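Local structure of Glyco_hydro_cc domain-containing protein (Trichoderma gamsii, 6UBD) at residues R148-S153 with Q183-Y188. The protein probably binds beta-1,3-glucan oligosaccharides, as an oligosaccharide-binding member of glycoside hydrolase family 128, subgroup VII. Sequence-based numbering, arbitrary orientation.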
loop_
_atom_site.group_PDB
_atom_site.type_symbol
_atom_site.label_atom_id
_atom_site.label_comp_id
_atom_site.label_asym_id
_atom_site.label_seq_id
_atom_site.Cartn_x
_atom_site.Cartn_y
_atom_site.Cartn_z
ATOM N N ARG A 148 -3.488 -12.571 1.376
ATOM C CA ARG A 148 -4.394 -13.370 2.208
ATOM C C ARG A 148 -4.970 -12.523 3.366
ATOM O O ARG A 148 -5.808 -13.075 4.123
ATOM C CB ARG A 148 -3.720 -14.643 2.795
ATOM C CG ARG A 148 -3.527 -15.837 1.878
ATOM C CD ARG A 148 -4.808 -16.590 1.705
ATOM N NE ARG A 148 -4.664 -17.761 0.909
ATOM C CZ ARG A 148 -5.658 -18.510 0.507
ATOM N NH1 ARG A 148 -6.909 -18.213 0.798
ATOM N NH2 ARG A 148 -5.414 -19.604 -0.203
ATOM N N GLN A 149 -4.567 -11.271 3.516
ATOM C CA GLN A 149 -5.241 -10.378 4.518
ATOM C C GLN A 149 -5.155 -11.018 5.903
ATOM O O GLN A 149 -4.028 -11.567 6.251
ATOM C CB GLN A 149 -6.658 -10.016 4.105
ATOM C CG GLN A 149 -6.743 -9.356 2.724
ATOM C CD GLN A 149 -8.123 -8.780 2.473
ATOM O OE1 GLN A 149 -8.582 -7.839 3.175
ATOM N NE2 GLN A 149 -8.866 -9.317 1.495
ATOM N N LYS A 150 -6.185 -11.055 6.705
ATOM C CA LYS A 150 -6.119 -11.639 8.068
ATOM C C LYS A 150 -5.912 -13.177 8.065
ATOM O O LYS A 150 -5.592 -13.688 9.174
ATOM C CB LYS A 150 -7.350 -11.296 8.879
ATOM C CG LYS A 150 -8.623 -11.997 8.398
ATOM C CD LYS A 150 -9.938 -11.680 9.136
ATOM C CE LYS A 150 -11.143 -12.600 8.777
ATOM N NZ LYS A 150 -10.911 -14.112 8.861
ATOM N N ASP A 151 -6.029 -13.835 6.914
ATOM C CA ASP A 151 -5.805 -15.295 6.843
ATOM C C ASP A 151 -4.344 -15.641 6.494
ATOM O O ASP A 151 -4.085 -16.845 6.214
ATOM C CB ASP A 151 -6.818 -15.878 5.848
ATOM C CG ASP A 151 -8.282 -15.651 6.182
ATOM O OD1 ASP A 151 -8.588 -15.613 7.389
ATOM O OD2 ASP A 151 -9.050 -15.481 5.227
ATOM N N GLU A 152 -3.419 -14.697 6.448
ATOM C CA GLU A 152 -2.047 -14.968 6.035
ATOM C C GLU A 152 -1.337 -15.988 6.957
ATOM O O GLU A 152 -1.508 -15.974 8.158
ATOM C CB GLU A 152 -1.247 -13.663 5.998
ATOM C CG GLU A 152 -0.984 -13.046 7.353
ATOM C CD GLU A 152 0.253 -13.546 8.121
ATOM O OE1 GLU A 152 1.165 -14.190 7.483
ATOM O OE2 GLU A 152 0.302 -13.284 9.347
ATOM N N SER A 153 -0.447 -16.727 6.275
ATOM C CA SER A 153 0.633 -17.505 6.943
ATOM C C SER A 153 2.016 -17.097 6.427
ATOM O O SER A 153 3.011 -17.462 7.106
ATOM C CB SER A 153 0.382 -18.971 6.868
ATOM O OG SER A 153 0.408 -19.399 5.495
ATOM N N GLN A 183 -12.078 -3.842 10.089
ATOM C CA GLN A 183 -11.623 -3.854 11.500
ATOM C C GLN A 183 -10.942 -5.182 11.789
ATOM O O GLN A 183 -9.967 -5.221 12.563
ATOM C CB GLN A 183 -12.760 -3.589 12.496
ATOM C CG GLN A 183 -12.335 -3.381 13.946
ATOM C CD GLN A 183 -11.487 -2.140 14.132
ATOM O OE1 GLN A 183 -11.897 -1.069 13.653
ATOM N NE2 GLN A 183 -10.335 -2.259 14.790
ATOM N N ALA A 184 -11.415 -6.283 11.245
ATOM C CA ALA A 184 -10.823 -7.602 11.546
ATOM C C ALA A 184 -9.400 -7.674 10.967
ATOM O O ALA A 184 -8.455 -8.288 11.572
ATOM C CB ALA A 184 -11.675 -8.691 10.968
ATOM N N ASP A 185 -9.144 -7.066 9.818
ATOM C CA ASP A 185 -7.779 -6.998 9.256
ATOM C C ASP A 185 -6.896 -6.152 10.163
ATOM O O ASP A 185 -5.720 -6.567 10.479
ATOM C CB ASP A 185 -7.779 -6.379 7.859
ATOM C CG ASP A 185 -8.173 -7.297 6.700
ATOM O OD1 ASP A 185 -8.280 -8.550 6.901
ATOM O OD2 ASP A 185 -8.333 -6.753 5.527
ATOM N N ILE A 186 -7.356 -4.979 10.569
ATOM C CA ILE A 186 -6.531 -4.115 11.463
ATOM C C ILE A 186 -6.180 -4.872 12.754
ATOM O O ILE A 186 -4.997 -4.860 13.201
ATOM C CB ILE A 186 -7.300 -2.811 11.758
ATOM C CG1 ILE A 186 -7.362 -1.899 10.515
ATOM C CG2 ILE A 186 -6.700 -2.050 12.921
ATOM C CD1 ILE A 186 -8.355 -0.769 10.609
ATOM N N ASP A 187 -7.160 -5.460 13.387
ATOM C CA ASP A 187 -6.937 -6.142 14.681
ATOM C C ASP A 187 -5.960 -7.312 14.533
ATOM O O ASP A 187 -5.054 -7.486 15.391
ATOM C CB ASP A 187 -8.246 -6.600 15.318
ATOM C CG ASP A 187 -9.217 -5.526 15.751
ATOM O OD1 ASP A 187 -8.790 -4.436 15.999
ATOM O OD2 ASP A 187 -10.441 -5.835 15.917
ATOM N N TYR A 188 -6.115 -8.100 13.471
ATOM C CA TYR A 188 -5.185 -9.221 13.237
ATOM C C TYR A 188 -3.735 -8.710 13.140
ATOM O O TYR A 188 -2.831 -9.262 13.805
ATOM C CB TYR A 188 -5.539 -10.014 11.976
ATOM C CG TYR A 188 -4.540 -11.105 11.681
ATOM C CD1 TYR A 188 -4.511 -12.320 12.380
ATOM C CD2 TYR A 188 -3.491 -10.872 10.784
ATOM C CE1 TYR A 188 -3.518 -13.257 12.177
ATOM C CE2 TYR A 188 -2.485 -11.809 10.616
ATOM C CZ TYR A 188 -2.539 -13.041 11.254
ATOM O OH TYR A 188 -1.522 -13.956 11.134
#
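Lys150, on the short 3-10 turn of 148-153, faces Asp185 on helix 179-193 with the two CA atoms 5.1 Å apart, a spacing that brings backbone as well as side-chain atoms into the contact. The Tyr188 ring lies under this turn: Lys150 O sits 3.5 Å above the ring plane, over its centre, while Lys150 CB packs on Tyr188 CB. With CG anti to the backbone N (chi1 176°), the ring reaches from the helix towards Glu152. There Tyr188 OH donates to Glu152 OE2 at 2.6 Å, arriving 43° out of the carboxylate plane; Glu152 OE2 lies at the ring edge, in its plane, while the carboxylate is turned 62° against the ring. Glu152 OE2 also bonds Tyr193 OH, and its OE1 takes Lys156 N in helix 154-159, so one carboxylate ties both helices to the loop. A phenylalanine in place of Tyr188 would probably keep the ring under Lys150 but leave Glu152 OE2 without one of its two hydroxyl partners. One helical turn back, Asp185 OD1 accepts a weak bond from Lys150 N (3.3 Å). Asp185 OD2 comes within 2.6 Å of Gln149 OE1; Gln149 NE2 is bonded to Phe175 O of strand 170-176. Alongside, Lys150 CD rests on Ala184 CB at 3.9 Å, but the chain bends so that NZ bridges to Asp151. The loop after strand 140-142 thus packs on helix 179-193, consistent with a (beta/alpha)8-type glycoside hydrolase core, fixed by two hydroxyls on Glu152 OE2, the amide on OE1 and the ring face against Lys150 O.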